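High-potential iron-sulfur protein (PDB 1HLQ) carries electrons in bacterial photosynthetic electron transport, using a buried high-potential [4Fe-4S] cluster to pass them to and from its redox partners. Local coordinates at residues Q36-A42 and G66-A72; N11-Y17 and P55-G59. All coordinates share one frame; numbering follows the deposited sequence.

Contact 1: residues Q36-A42 and G66-A72; sequences QSCSTCA and GWCSAWA. With SF4 (iron/sulfur cluster), chain G.
Thr40 OG1 is gripped by two donors: the indole NE1 of Trp71 reaches it across the contact at 3.1 Å, with OG1 lying slightly out of the indole plane, and the backbone N of Ser37 gives it a straighter bond. The carbonyl O of Asp35 is its third partner. The same indole N-H also makes a weak bond to Ser37 O, at the ring edge. Over a face of Trp71 lies Gln36, its amide parallel to the indole within 1° and its CG 3.4 Å from the centroid of the six-membered ring, a CH-pi contact. Gln36 CG stands anti to the carbonyl carbon (chi1 -57°) and the chain then runs extended across the ring, delivering Gln36 OE1 to Trp67 NE1 at 2.9 Å, on a lone pair in the carbonyl plane. Here the HiPIP fold supplies three of the four cysteine ligands: Cys38, Cys41 and Cys68 each bind a different iron of the cubane. Around the thiolates the backbones are tied together, Cys38 N to Gly66 O at 2.8 Å and Ala42 N to Ala72 O. With an alanine at Trp71, the Gln36 amide would probably lose the ring it stacks on, and Thr40 OG1 one of its donors. Ala72 N points almost straight at Cys41 SG, 3.4 Å away at 166°, an N-H...S bond that probably draws some negative charge off the ligand sulfur.

Contact 2: residues N11-Y17 and P55-G59; sequences NAKSLGY and PLFAG. With SF4 (iron/sulfur cluster), chain G.
Phe57 pushes its ring toward the end of helix 10-14, where Asn11, Ala12, Leu15 and Tyr17 form the hollow that receives it. The helix closes in a Schellman motif, with Tyr17 N bonded to Ala12 O and Gly16 N to Lys13 O; Gly16 is the C-prime residue at positive phi, and Leu15 and Tyr17, on either side of that glycine in sequence, both touch Phe57. At the rim of the ring, Phe57 CE2 meets Ala12 CA at 3.6 Å, close to the ring plane, with the Ala12 methyl a little farther off. The Leu15 and Phe57 side chains run antiparallel alongside each other, and the methyl CD1 of Leu15 comes obliquely to Phe57 CZ at 3.8 Å. That methyl is also the bump that meets Leu56, whose CD1 lies 3.9 Å from it, the two leucine side chains set roughly perpendicular. Tyr17 adds its CB beside Phe57 CZ, while the two rings sit obliquely with planes 53° apart. Tyr17 has CG anti to its own N (chi1 173°), which swings the ring toward the cluster, and its hydroxyl is bonded to Val63 N. The cluster presses on this patch in turn: Phe57 CE1 is 3.7 Å from the sulfide S2, and Leu56 CD1 is equally close to S1. Val5 and Val62 pack against both aromatic residues, and Val62 also lines the cluster pocket. At the outer end, the Asn11 amide stands steeply to the Phe57 ring, 77° between planes, with OD1 near the ring edge. One water completes the joint, accepting from Asn11 ND2 at 3.0 Å and donating to Ala58 O at 2.9 Å.

The two contacts approach the cubane from different directions, their centres about 12 Å apart. Contact 1 supplies three of its four cysteine ligands, Cys54 being the fourth, while contact 2 brings Leu56 and two aromatic rings up to the sulfides. They touch each other directly: Ser69 N lies 2.8 Å from Leu15 O, probably a hydrogen bond tying the end of the helix to the beta turn that begins at Cys68. Nearer the cluster, Ala70 CB packs on Leu56 CD1 at 3.6 Å, and Trp67 O sits 3.4 Å from Tyr17 CD1. Both contacts also reach the second subunit, where Ala72 of that neighbouring chain packs on Ser69, Ala70 and Leu15.

Contact 1: residues Q36-A42 and G66-A72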
# COMPACT_ATOMS: atom_id res chain seq x y z
N GLN A 36 9.80 -17.37 -2.60
CA GLN A 36 8.91 -16.27 -2.28
C GLN A 36 7.93 -16.08 -3.45
O GLN A 36 8.33 -15.77 -4.55
CB GLN A 36 9.69 -14.98 -2.05
CG GLN A 36 10.74 -15.09 -0.96
CD GLN A 36 11.53 -13.81 -0.78
OE1 GLN A 36 11.31 -12.79 -1.41
NE2 GLN A 36 12.52 -13.84 0.11
N SER A 37 6.65 -16.19 -3.14
CA SER A 37 5.62 -15.89 -4.13
C SER A 37 4.40 -15.42 -3.36
O SER A 37 4.28 -15.61 -2.16
CB SER A 37 5.31 -17.07 -5.05
OG SER A 37 4.82 -18.13 -4.24
N CYS A 38 3.39 -14.91 -4.07
CA CYS A 38 2.16 -14.51 -3.39
C CYS A 38 1.56 -15.70 -2.65
O CYS A 38 1.08 -15.55 -1.53
CB CYS A 38 1.17 -13.92 -4.38
SG CYS A 38 1.79 -12.49 -5.29
N SER A 39 1.66 -16.89 -3.23
CA SER A 39 1.11 -18.08 -2.58
C SER A 39 1.76 -18.35 -1.23
O SER A 39 1.13 -19.01 -0.41
CB SER A 39 1.24 -19.30 -3.48
OG SER A 39 2.60 -19.54 -3.77
N THR A 40 3.00 -17.92 -1.01
CA THR A 40 3.67 -18.14 0.27
C THR A 40 3.77 -16.88 1.10
O THR A 40 4.46 -16.86 2.13
CB THR A 40 5.08 -18.73 0.09
OG1 THR A 40 5.95 -17.80 -0.59
CG2 THR A 40 5.03 -20.05 -0.68
N CYS A 41 3.05 -15.83 0.72
CA CYS A 41 3.06 -14.54 1.40
C CYS A 41 1.97 -14.42 2.44
O CYS A 41 0.82 -14.81 2.20
CB CYS A 41 2.89 -13.43 0.34
SG CYS A 41 2.90 -11.76 1.00
N ALA A 42 2.28 -13.81 3.58
CA ALA A 42 1.30 -13.63 4.64
C ALA A 42 0.16 -12.71 4.25
O ALA A 42 -0.92 -12.71 4.86
CB ALA A 42 2.00 -13.11 5.89
N GLY A 66 3.16 -14.99 -8.47
CA GLY A 66 3.77 -13.70 -8.50
C GLY A 66 4.59 -13.32 -7.28
O GLY A 66 4.83 -14.13 -6.39
N TRP A 67 5.04 -12.07 -7.23
CA TRP A 67 5.89 -11.58 -6.15
C TRP A 67 5.94 -10.05 -6.19
O TRP A 67 5.84 -9.43 -7.24
CB TRP A 67 7.33 -12.09 -6.39
CG TRP A 67 8.32 -11.70 -5.35
CD1 TRP A 67 8.62 -12.38 -4.21
CD2 TRP A 67 9.17 -10.55 -5.35
NE1 TRP A 67 9.58 -11.72 -3.47
CE2 TRP A 67 9.94 -10.59 -4.16
CE3 TRP A 67 9.36 -9.47 -6.22
CZ2 TRP A 67 10.86 -9.60 -3.83
CZ3 TRP A 67 10.27 -8.49 -5.89
CH2 TRP A 67 11.02 -8.57 -4.71
N CYS A 68 6.14 -9.48 -5.01
CA CYS A 68 6.44 -8.05 -4.92
C CYS A 68 7.38 -7.87 -3.73
O CYS A 68 7.60 -8.79 -2.94
CB CYS A 68 5.25 -7.12 -4.87
SG CYS A 68 4.61 -6.87 -3.19
N SER A 69 7.94 -6.66 -3.64
CA SER A 69 8.97 -6.38 -2.64
C SER A 69 8.46 -6.46 -1.22
O SER A 69 9.27 -6.57 -0.29
CB SER A 69 9.47 -4.96 -2.95
OG SER A 69 10.51 -4.55 -2.10
N ALA A 70 7.16 -6.39 -0.98
CA ALA A 70 6.55 -6.52 0.32
C ALA A 70 6.36 -7.97 0.75
O ALA A 70 5.75 -8.21 1.80
CB ALA A 70 5.21 -5.79 0.37
N TRP A 71 6.80 -8.94 -0.08
CA TRP A 71 6.61 -10.34 0.28
C TRP A 71 6.88 -10.58 1.76
O TRP A 71 7.98 -10.24 2.20
CB TRP A 71 7.47 -11.25 -0.59
CG TRP A 71 7.25 -12.69 -0.24
CD1 TRP A 71 6.29 -13.51 -0.76
CD2 TRP A 71 7.98 -13.47 0.71
NE1 TRP A 71 6.35 -14.74 -0.18
CE2 TRP A 71 7.40 -14.75 0.72
CE3 TRP A 71 9.07 -13.20 1.55
CZ2 TRP A 71 7.85 -15.78 1.54
CZ3 TRP A 71 9.52 -14.23 2.35
CH2 TRP A 71 8.92 -15.50 2.33
N ALA A 72 5.89 -11.12 2.45
CA ALA A 72 5.96 -11.23 3.90
C ALA A 72 5.96 -12.67 4.35
O ALA A 72 4.98 -13.37 4.14
CB ALA A 72 4.78 -10.44 4.47
FE1 SF4 G . 2.05 -10.94 -3.63
FE2 SF4 G . 2.52 -10.55 -0.96
FE3 SF4 G . 0.73 -9.02 -2.28
FE4 SF4 G . 3.37 -8.76 -2.78
S1 SF4 G . 2.36 -8.33 -0.75
S2 SF4 G . 1.70 -8.87 -4.40
S3 SF4 G . 4.14 -10.92 -2.57
S4 SF4 G . 0.50 -11.26 -1.96

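Contact 2: residues N11-Y17 and P55-G59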
# COMPACT_ATOMS: atom_id res chain seq x y z
N ASN A 11 1.35 1.41 -8.77
CA ASN A 11 1.58 0.78 -7.47
C ASN A 11 2.37 -0.51 -7.63
O ASN A 11 3.18 -0.85 -6.76
CB ASN A 11 0.30 0.62 -6.68
CG ASN A 11 -0.82 -0.16 -7.31
OD1 ASN A 11 -0.69 -0.69 -8.42
ND2 ASN A 11 -1.96 -0.20 -6.63
N ALA A 12 2.16 -1.21 -8.74
CA ALA A 12 2.93 -2.42 -9.01
C ALA A 12 4.40 -2.07 -9.22
O ALA A 12 5.31 -2.68 -8.63
CB ALA A 12 2.35 -3.11 -10.24
N LYS A 13 4.69 -1.07 -10.05
CA LYS A 13 6.06 -0.67 -10.32
C LYS A 13 6.77 -0.23 -9.04
O LYS A 13 7.94 -0.53 -8.78
CB LYS A 13 6.16 0.45 -11.36
CG LYS A 13 5.78 0.01 -12.77
CD LYS A 13 6.06 1.17 -13.74
CE LYS A 13 5.89 0.76 -15.18
NZ LYS A 13 5.85 1.95 -16.09
N SER A 14 6.06 0.46 -8.15
CA SER A 14 6.64 0.91 -6.88
C SER A 14 7.10 -0.26 -6.02
O SER A 14 8.04 -0.08 -5.24
CB SER A 14 5.60 1.77 -6.16
OG SER A 14 6.16 2.39 -5.01
N LEU A 15 6.45 -1.40 -6.13
CA LEU A 15 6.78 -2.58 -5.35
C LEU A 15 7.51 -3.66 -6.14
O LEU A 15 7.70 -4.78 -5.66
CB LEU A 15 5.51 -3.17 -4.74
CG LEU A 15 4.83 -2.32 -3.66
CD1 LEU A 15 3.44 -2.81 -3.35
CD2 LEU A 15 5.69 -2.33 -2.40
N GLY A 16 7.91 -3.37 -7.37
CA GLY A 16 8.57 -4.36 -8.21
C GLY A 16 7.72 -5.59 -8.45
O GLY A 16 8.23 -6.70 -8.58
N TYR A 17 6.39 -5.44 -8.48
CA TYR A 17 5.52 -6.59 -8.66
C TYR A 17 5.72 -7.25 -10.02
O TYR A 17 5.78 -6.61 -11.06
CB TYR A 17 4.04 -6.16 -8.55
CG TYR A 17 3.08 -7.28 -8.90
CD1 TYR A 17 2.69 -8.24 -7.99
CD2 TYR A 17 2.53 -7.35 -10.18
CE1 TYR A 17 1.85 -9.28 -8.35
CE2 TYR A 17 1.68 -8.38 -10.56
CZ TYR A 17 1.32 -9.32 -9.63
OH TYR A 17 0.47 -10.35 -9.97
N PRO A 55 -3.91 -6.97 -0.14
CA PRO A 55 -4.29 -5.68 0.42
C PRO A 55 -3.59 -4.50 -0.18
O PRO A 55 -4.05 -3.35 -0.09
CB PRO A 55 -4.01 -5.84 1.92
CG PRO A 55 -3.00 -6.93 1.99
CD PRO A 55 -3.39 -7.90 0.89
N LEU A 56 -2.43 -4.66 -0.83
CA LEU A 56 -1.68 -3.60 -1.43
C LEU A 56 -2.20 -3.23 -2.81
O LEU A 56 -1.67 -2.27 -3.35
CB LEU A 56 -0.18 -3.97 -1.53
CG LEU A 56 0.41 -4.35 -0.15
CD1 LEU A 56 1.88 -4.72 -0.29
CD2 LEU A 56 0.22 -3.24 0.87
N PHE A 57 -3.09 -4.06 -3.36
CA PHE A 57 -3.57 -3.85 -4.73
C PHE A 57 -5.09 -3.82 -4.81
O PHE A 57 -5.78 -4.78 -5.14
CB PHE A 57 -2.99 -4.96 -5.64
CG PHE A 57 -1.50 -4.82 -5.79
CD1 PHE A 57 -0.62 -5.63 -5.06
CD2 PHE A 57 -0.95 -3.86 -6.63
CE1 PHE A 57 0.74 -5.43 -5.18
CE2 PHE A 57 0.40 -3.67 -6.78
CZ PHE A 57 1.27 -4.48 -6.03
N ALA A 58 -5.66 -2.66 -4.51
CA ALA A 58 -7.10 -2.45 -4.51
C ALA A 58 -7.72 -2.60 -5.90
O ALA A 58 -7.15 -2.22 -6.91
CB ALA A 58 -7.42 -1.05 -3.99
N GLY A 59 -8.88 -3.23 -5.91
CA GLY A 59 -9.73 -3.42 -7.05
C GLY A 59 -9.32 -4.48 -8.04
O GLY A 59 -9.95 -4.72 -9.05
FE1 SF4 G . 2.05 -10.94 -3.63
FE2 SF4 G . 2.52 -10.55 -0.96
FE3 SF4 G . 0.73 -9.02 -2.28
FE4 SF4 G . 3.37 -8.76 -2.78
S1 SF4 G . 2.36 -8.33 -0.75
S2 SF4 G . 1.70 -8.87 -4.40
S3 SF4 G . 4.14 -10.92 -2.57
S4 SF4 G . 0.50 -11.26 -1.96
O HOH W 1 -4.35 -1.80 -7.41